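Local coordinates for foldase protein PrsA (Streptococcus pneumoniae, PDB 5TVL) that probably helps secreted proteins to fold after their export across the membrane and belongs to a family with peptidyl-prolyl cis-trans isomerase activity, at residues D3-S6 with V11-E14; Q29-M34 with Q263-I268. All coordinates share one frame; numbering follows the deposited sequence.

Interaction 1: residues D3-S6 with V11-E14; sequences DLIS and VITE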
ATOM      1  N   ASP A   3     -28.734  37.254   3.650  1.00 66.98           N
ATOM      2  CA  ASP A   3     -29.468  36.657   2.534  1.00 61.62           C
ATOM      3  C   ASP A   3     -28.489  36.214   1.449  1.00 56.64           C
ATOM      4  O   ASP A   3     -27.580  36.965   1.094  1.00 55.29           O
ATOM      5  CB  ASP A   3     -30.470  37.662   1.951  1.00 64.10           C
ATOM      6  CG  ASP A   3     -31.563  38.059   2.944  1.00 69.93           C
ATOM      7  OD1 ASP A   3     -31.673  37.435   4.024  1.00 68.19           O
ATOM      8  OD2 ASP A   3     -32.323  39.003   2.635  1.00 74.87           O
ATOM      9  N   LEU A   4     -28.682  34.996   0.939  1.00 52.34           N
ATOM     10  CA  LEU A   4     -27.824  34.413  -0.098  1.00 50.07           C
ATOM     11  C   LEU A   4     -28.409  34.586  -1.504  1.00 51.34           C
ATOM     12  O   LEU A   4     -27.669  34.856  -2.454  1.00 50.43           O
ATOM     13  CB  LEU A   4     -27.599  32.921   0.176  1.00 50.15           C
ATOM     14  CG  LEU A   4     -27.162  32.496   1.583  1.00 49.58           C
ATOM     15  CD1 LEU A   4     -26.874  30.999   1.600  1.00 49.07           C
ATOM     16  CD2 LEU A   4     -25.950  33.286   2.053  1.00 48.67           C
ATOM     17  N   ILE A   5     -29.724  34.390  -1.636  1.00 51.62           N
ATOM     18  CA  ILE A   5     -30.430  34.557  -2.913  1.00 55.04           C
ATOM     19  C   ILE A   5     -31.644  35.464  -2.709  1.00 58.85           C
ATOM     20  O   ILE A   5     -32.366  35.330  -1.718  1.00 59.61           O
ATOM     21  CB  ILE A   5     -30.905  33.196  -3.485  1.00 53.27           C
ATOM     22  CG1 ILE A   5     -29.720  32.242  -3.717  1.00 50.10           C
ATOM     23  CG2 ILE A   5     -31.704  33.385  -4.774  1.00 56.09           C
ATOM     24  CD1 ILE A   5     -28.756  32.660  -4.813  1.00 50.49           C
ATOM     25  N   SER A   6     -31.857  36.379  -3.654  1.00 61.95           N
ATOM     26  CA  SER A   6     -33.045  37.229  -3.665  1.00 68.36           C
ATOM     27  C   SER A   6     -33.779  37.071  -4.992  1.00 68.56           C
ATOM     28  O   SER A   6     -33.163  37.114  -6.060  1.00 63.35           O
ATOM     29  CB  SER A   6     -32.666  38.694  -3.440  1.00 72.39           C
ATOM     30  OG  SER A   6     -32.102  39.265  -4.608  1.00 78.79           O
ATOM     31  N   VAL A  11     -36.771  35.598  -0.587  1.00 78.45           N
ATOM     32  CA  VAL A  11     -35.315  35.411  -0.416  1.00 73.07           C
ATOM     33  C   VAL A  11     -34.977  34.046   0.201  1.00 62.85           C
ATOM     34  O   VAL A  11     -35.813  33.427   0.865  1.00 58.32           O
ATOM     35  CB  VAL A  11     -34.667  36.517   0.469  1.00 74.86           C
ATOM     36  CG1 VAL A  11     -34.517  37.826  -0.296  1.00 75.86           C
ATOM     37  CG2 VAL A  11     -35.445  36.732   1.766  1.00 74.45           C
ATOM     38  N   ILE A  12     -33.747  33.588  -0.044  1.00 56.86           N
ATOM     39  CA  ILE A  12     -33.165  32.434   0.649  1.00 45.99           C
ATOM     40  C   ILE A  12     -32.128  32.994   1.615  1.00 41.86           C
ATOM     41  O   ILE A  12     -31.170  33.651   1.188  1.00 38.27           O
ATOM     42  CB  ILE A  12     -32.484  31.434  -0.320  1.00 45.75           C
ATOM     43  CG1 ILE A  12     -33.486  30.929  -1.369  1.00 46.67           C
ATOM     44  CG2 ILE A  12     -31.889  30.250   0.445  1.00 42.55           C
ATOM     45  CD1 ILE A  12     -32.875  30.098  -2.481  1.00 46.41           C
ATOM     46  N   THR A  13     -32.325  32.734   2.908  1.00 39.69           N
ATOM     47  CA  THR A  13     -31.392  33.165   3.944  1.00 38.90           C
ATOM     48  C   THR A  13     -30.310  32.110   4.169  1.00 40.07           C
ATOM     49  O   THR A  13     -30.461  30.950   3.783  1.00 38.98           O
ATOM     50  CB  THR A  13     -32.106  33.448   5.288  1.00 39.10           C
ATOM     51  OG1 THR A  13     -32.572  32.224   5.869  1.00 37.89           O
ATOM     52  CG2 THR A  13     -33.280  34.400   5.095  1.00 40.43           C
ATOM     53  N   GLU A  14     -29.227  32.539   4.810  1.00 44.67           N
ATOM     54  CA  GLU A  14     -28.119  31.663   5.211  1.00 44.10           C
ATOM     55  C   GLU A  14     -28.555  30.527   6.148  1.00 43.67           C
ATOM     56  O   GLU A  14     -28.062  29.401   6.021  1.00 45.89           O
ATOM     57  CB  GLU A  14     -27.022  32.499   5.882  1.00 46.40           C
ATOM     58  CG  GLU A  14     -25.720  31.770   6.174  1.00 46.43           C
ATOM     59  CD  GLU A  14     -24.800  32.586   7.063  1.00 52.26           C
ATOM     60  OE1 GLU A  14     -24.473  33.739   6.695  1.00 59.23           O
ATOM     61  OE2 GLU A  14     -24.404  32.080   8.136  1.00 47.70           O
TER
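Ile5 and Ile12 face each other as a hydrogen-bonded antiparallel pair, with Ile12 N giving its hydrogen to Ile5 O at 2.8 Å. The return bond is split, because Ile12 O accepts from two successive amides: Leu4 N lies 2.8 Å from Ile12 O, nearly in line with the C=O bond, whereas Ile5 N reaches the same Ile12 O at 3.3 Å, in the carbonyl plane on a lone pair. Two donors thus grip one oxygen, and the extra residue shifts the register by one between the pairs Asp3-Thr13 and Ile5-Ile12.

The side chain of Ile12 runs beside that of Ile5, both pointing the same way, although the end of Ile5 turns away. Its CB and CG1 each lie 4.0 Å from Ile5 CB; CG1 is turned anti to the carbonyl carbon (chi1 -58°), and the extended chain carries Ile12 CD1 to 3.8 Å from Ile5 CB. Thr35 of the second subunit packs on Ile12. On the other face, Val11 CG1 rests 3.8 Å from Ser6 CB. Leu4 leans obliquely over the start of the helix, its CG 3.8 Å from Glu14 N, while Glu14 OE2 is hydrogen-bonded to His15 ND1 of the second subunit.

Ile5 and Ser6 also pair with a strand of that subunit, which continues the sheet. The arrangement is a classic beta bulge in a beta hairpin, leading into a helix N-capped by Thr13.

Interaction 2: residues Q29-M34 with Q263-I268; sequences QVLLNM and QAFQNI
Leu31 sets one methyl against the flat of the Phe265 ring. Its CD2 stands 3.4 Å from the centroid of the Phe265 ring and 14° off the ring normal, a CH-pi contact over the face. The nearest ring atom is Phe265 CG, 3.3 Å from Leu31 CD2, and the two side chains cross at about a right angle. Leu31 CB also approaches the ring, lying 4.0 Å from Phe265 CE1. With CG anti to the backbone N (chi1 -170°), Leu31 extends from helix 25-44 toward the ring.

One turn further along the 263-268 segment, Ile268 meets the same helix through two residues. Its extended side chain ends in CD1, 3.5 Å from Gln29 OE1, and the two side chains cross at about a right angle. Ile268 CG1 lies 4.1 Å from Leu32 CD2, an oblique apolar contact. The bend of Gln29 at chi2 (67°) brings its amide back toward Ile268, and a weak bond from Gln29 NE2 to Asn33 OD1 may help to hold it there.

Outside this first shell, Gln28 of the same helix touches both Phe265 and Ile268, and Val260 of strand 259-260 packs on Phe265. Phe17 of the second subunit meets the Phe265 ring edge-to-face and also packs on Leu31, whereas Glu107 of the third subunit lies against Ile268. The contact is largely apolar packing of a 3-10 turn and the short, weakly bonded helical turn after it, near the C-terminal end of the modelled chain, on helix 25-44, near the start of the chain, and it is continued by Phe17 and Leu4 of the second subunit. Bringing the two ends of the chain together in this way is consistent with the composite N- and C-terminal domain of PrsA foldases.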
ATOM      1  N   GLN A  29     -19.116  16.077   5.957  1.00 36.02           N
ATOM      2  CA  GLN A  29     -17.667  15.841   5.962  1.00 34.86           C
ATOM      3  C   GLN A  29     -16.875  17.129   6.249  1.00 36.61           C
ATOM      4  O   GLN A  29     -15.816  17.082   6.879  1.00 37.59           O
ATOM      5  CB  GLN A  29     -17.225  15.230   4.619  1.00 35.38           C
ATOM      6  CG  GLN A  29     -15.836  14.595   4.613  1.00 37.98           C
ATOM      7  CD  GLN A  29     -15.724  13.343   5.486  1.00 36.86           C
ATOM      8  OE1 GLN A  29     -16.648  12.526   5.556  1.00 35.36           O
ATOM      9  NE2 GLN A  29     -14.579  13.185   6.151  1.00 34.35           N
ATOM     10  N   VAL A  30     -17.385  18.268   5.779  1.00 34.48           N
ATOM     11  CA  VAL A  30     -16.758  19.570   6.032  1.00 33.05           C
ATOM     12  C   VAL A  30     -16.782  19.947   7.520  1.00 34.24           C
ATOM     13  O   VAL A  30     -15.792  20.478   8.024  1.00 37.56           O
ATOM     14  CB  VAL A  30     -17.386  20.685   5.155  1.00 31.13           C
ATOM     15  CG1 VAL A  30     -16.964  22.079   5.608  1.00 30.71           C
ATOM     16  CG2 VAL A  30     -16.995  20.471   3.698  1.00 31.14           C
ATOM     17  N   LEU A  31     -17.890  19.682   8.215  1.00 34.20           N
ATOM     18  CA  LEU A  31     -17.954  19.931   9.663  1.00 36.24           C
ATOM     19  C   LEU A  31     -17.035  18.979  10.426  1.00 38.30           C
ATOM     20  O   LEU A  31     -16.407  19.376  11.414  1.00 38.15           O
ATOM     21  CB  LEU A  31     -19.377  19.794  10.203  1.00 38.13           C
ATOM     22  CG  LEU A  31     -19.578  20.261  11.654  1.00 42.82           C
ATOM     23  CD1 LEU A  31     -19.517  21.778  11.755  1.00 43.65           C
ATOM     24  CD2 LEU A  31     -20.897  19.746  12.205  1.00 49.59           C
ATOM     25  N   LEU A  32     -16.980  17.727   9.972  1.00 35.59           N
ATOM     26  CA  LEU A  32     -16.080  16.728  10.539  1.00 35.95           C
ATOM     27  C   LEU A  32     -14.623  17.154  10.390  1.00 33.84           C
ATOM     28  O   LEU A  32     -13.841  17.017  11.328  1.00 35.00           O
ATOM     29  CB  LEU A  32     -16.295  15.373   9.867  1.00 37.50           C
ATOM     30  CG  LEU A  32     -15.474  14.185  10.381  1.00 41.65           C
ATOM     31  CD1 LEU A  32     -15.826  13.891  11.833  1.00 43.83           C
ATOM     32  CD2 LEU A  32     -15.700  12.959   9.501  1.00 43.18           C
ATOM     33  N   ASN A  33     -14.274  17.676   9.217  1.00 30.47           N
ATOM     34  CA  ASN A  33     -12.909  18.131   8.943  1.00 30.47           C
ATOM     35  C   ASN A  33     -12.534  19.417   9.662  1.00 30.98           C
ATOM     36  O   ASN A  33     -11.372  19.601  10.019  1.00 31.10           O
ATOM     37  CB  ASN A  33     -12.695  18.292   7.438  1.00 29.54           C
ATOM     38  CG  ASN A  33     -12.680  16.966   6.716  1.00 29.26           C
ATOM     39  OD1 ASN A  33     -12.863  15.907   7.322  1.00 28.78           O
ATOM     40  ND2 ASN A  33     -12.461  17.013   5.413  1.00 31.19           N
ATOM     41  N   MET A  34     -13.508  20.305   9.854  1.00 31.21           N
ATOM     42  CA  MET A  34     -13.327  21.492  10.699  1.00 32.05           C
ATOM     43  C   MET A  34     -13.111  21.109  12.163  1.00 31.19           C
ATOM     44  O   MET A  34     -12.342  21.766  12.863  1.00 33.80           O
ATOM     45  CB  MET A  34     -14.531  22.440  10.595  1.00 32.42           C
ATOM     46  CG  MET A  34     -14.616  23.226   9.295  1.00 32.58           C
ATOM     47  SD  MET A  34     -16.205  24.070   9.121  1.00 32.61           S
ATOM     48  CE  MET A  34     -16.023  25.380  10.332  1.00 33.04           C
ATOM     49  N   GLN A 263     -28.462  17.415  15.440  1.00 71.18           N
ATOM     50  CA  GLN A 263     -28.670  15.974  15.230  1.00 74.29           C
ATOM     51  C   GLN A 263     -28.276  15.480  13.829  1.00 73.45           C
ATOM     52  O   GLN A 263     -27.911  14.313  13.667  1.00 71.34           O
ATOM     53  CB  GLN A 263     -30.141  15.613  15.527  1.00 80.92           C
ATOM     54  CG  GLN A 263     -30.516  14.134  15.432  1.00 83.61           C
ATOM     55  CD  GLN A 263     -29.672  13.235  16.325  1.00 88.04           C
ATOM     56  OE1 GLN A 263     -29.257  13.634  17.416  1.00 90.78           O
ATOM     57  NE2 GLN A 263     -29.417  12.012  15.865  1.00 90.21           N
ATOM     58  N   ALA A 264     -28.347  16.361  12.830  1.00 61.58           N
ATOM     59  CA  ALA A 264     -27.987  16.025  11.445  1.00 58.77           C
ATOM     60  C   ALA A 264     -26.570  15.462  11.283  1.00 54.67           C
ATOM     61  O   ALA A 264     -26.347  14.604  10.427  1.00 52.39           O
ATOM     62  CB  ALA A 264     -28.167  17.241  10.545  1.00 60.63           C
ATOM     63  N   PHE A 265     -25.630  15.939  12.100  1.00 50.25           N
ATOM     64  CA  PHE A 265     -24.229  15.502  12.021  1.00 47.85           C
ATOM     65  C   PHE A 265     -23.861  14.322  12.931  1.00 49.98           C
ATOM     66  O   PHE A 265     -22.732  13.844  12.868  1.00 51.30           O
ATOM     67  CB  PHE A 265     -23.300  16.684  12.308  1.00 45.17           C
ATOM     68  CG  PHE A 265     -23.543  17.867  11.416  1.00 43.38           C
ATOM     69  CD1 PHE A 265     -22.992  17.920  10.138  1.00 41.60           C
ATOM     70  CD2 PHE A 265     -24.331  18.924  11.846  1.00 44.20           C
ATOM     71  CE1 PHE A 265     -23.223  19.011   9.309  1.00 42.01           C
ATOM     72  CE2 PHE A 265     -24.565  20.018  11.022  1.00 45.22           C
ATOM     73  CZ  PHE A 265     -24.013  20.061   9.751  1.00 43.18           C
ATOM     74  N   GLN A 266     -24.804  13.838  13.747  1.00 52.22           N
ATOM     75  CA  GLN A 266     -24.525  12.806  14.766  1.00 53.23           C
ATOM     76  C   GLN A 266     -23.947  11.500  14.201  1.00 50.97           C
ATOM     77  O   GLN A 266     -23.061  10.902  14.817  1.00 48.71           O
ATOM     78  CB  GLN A 266     -25.798  12.503  15.578  1.00 58.67           C
ATOM     79  CG  GLN A 266     -25.604  11.619  16.810  1.00 63.69           C
ATOM     80  CD  GLN A 266     -24.710  12.248  17.864  1.00 67.75           C
ATOM     81  OE1 GLN A 266     -24.851  13.426  18.192  1.00 71.69           O
ATOM     82  NE2 GLN A 266     -23.785  11.462  18.405  1.00 71.09           N
ATOM     83  N   ASN A 267     -24.444  11.074  13.039  1.00 52.26           N
ATOM     84  CA  ASN A 267     -24.018   9.809  12.415  1.00 53.32           C
ATOM     85  C   ASN A 267     -22.589   9.834  11.860  1.00 50.36           C
ATOM     86  O   ASN A 267     -21.890   8.820  11.941  1.00 49.87           O
ATOM     87  CB  ASN A 267     -24.987   9.384  11.299  1.00 56.06           C
ATOM     88  CG  ASN A 267     -26.364   8.990  11.822  1.00 60.17           C
ATOM     89  OD1 ASN A 267     -26.573   8.836  13.028  1.00 63.70           O
ATOM     90  ND2 ASN A 267     -27.312   8.821  10.905  1.00 59.39           N
ATOM     91  N   ILE A 268     -22.154  10.970  11.305  1.00 47.15           N
ATOM     92  CA  ILE A 268     -20.793  11.072  10.746  1.00 45.62           C
ATOM     93  C   ILE A 268     -19.709  11.107  11.836  1.00 45.37           C
ATOM     94  O   ILE A 268     -18.556  10.773  11.567  1.00 46.59           O
ATOM     95  CB  ILE A 268     -20.643  12.265   9.757  1.00 43.78           C
ATOM     96  CG1 ILE A 268     -19.557  11.962   8.715  1.00 44.72           C
ATOM     97  CG2 ILE A 268     -20.343  13.580  10.474  1.00 42.78           C
ATOM     98  CD1 ILE A 268     -19.446  13.001   7.619  1.00 44.27           C
TER

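The two contacts lie on the same side of the chain's centre, their own centres about 24 Å apart and their nearest atoms about 11 Å apart, and they share no element. Interaction 1 is local and partly buried, joining neighbouring strands of one hairpin largely through backbone hydrogen bonds. Interaction 2 is buried and long-range: it brings together parts of the chain separated by more than 200 residues, using mainly side-chain packing, with no hydrogen bond between the segments. The second subunit touches both, but in different ways, extending the sheet at 3-6 and adding an aromatic ring at 263-268. Interaction 2 is also reached by the third subunit.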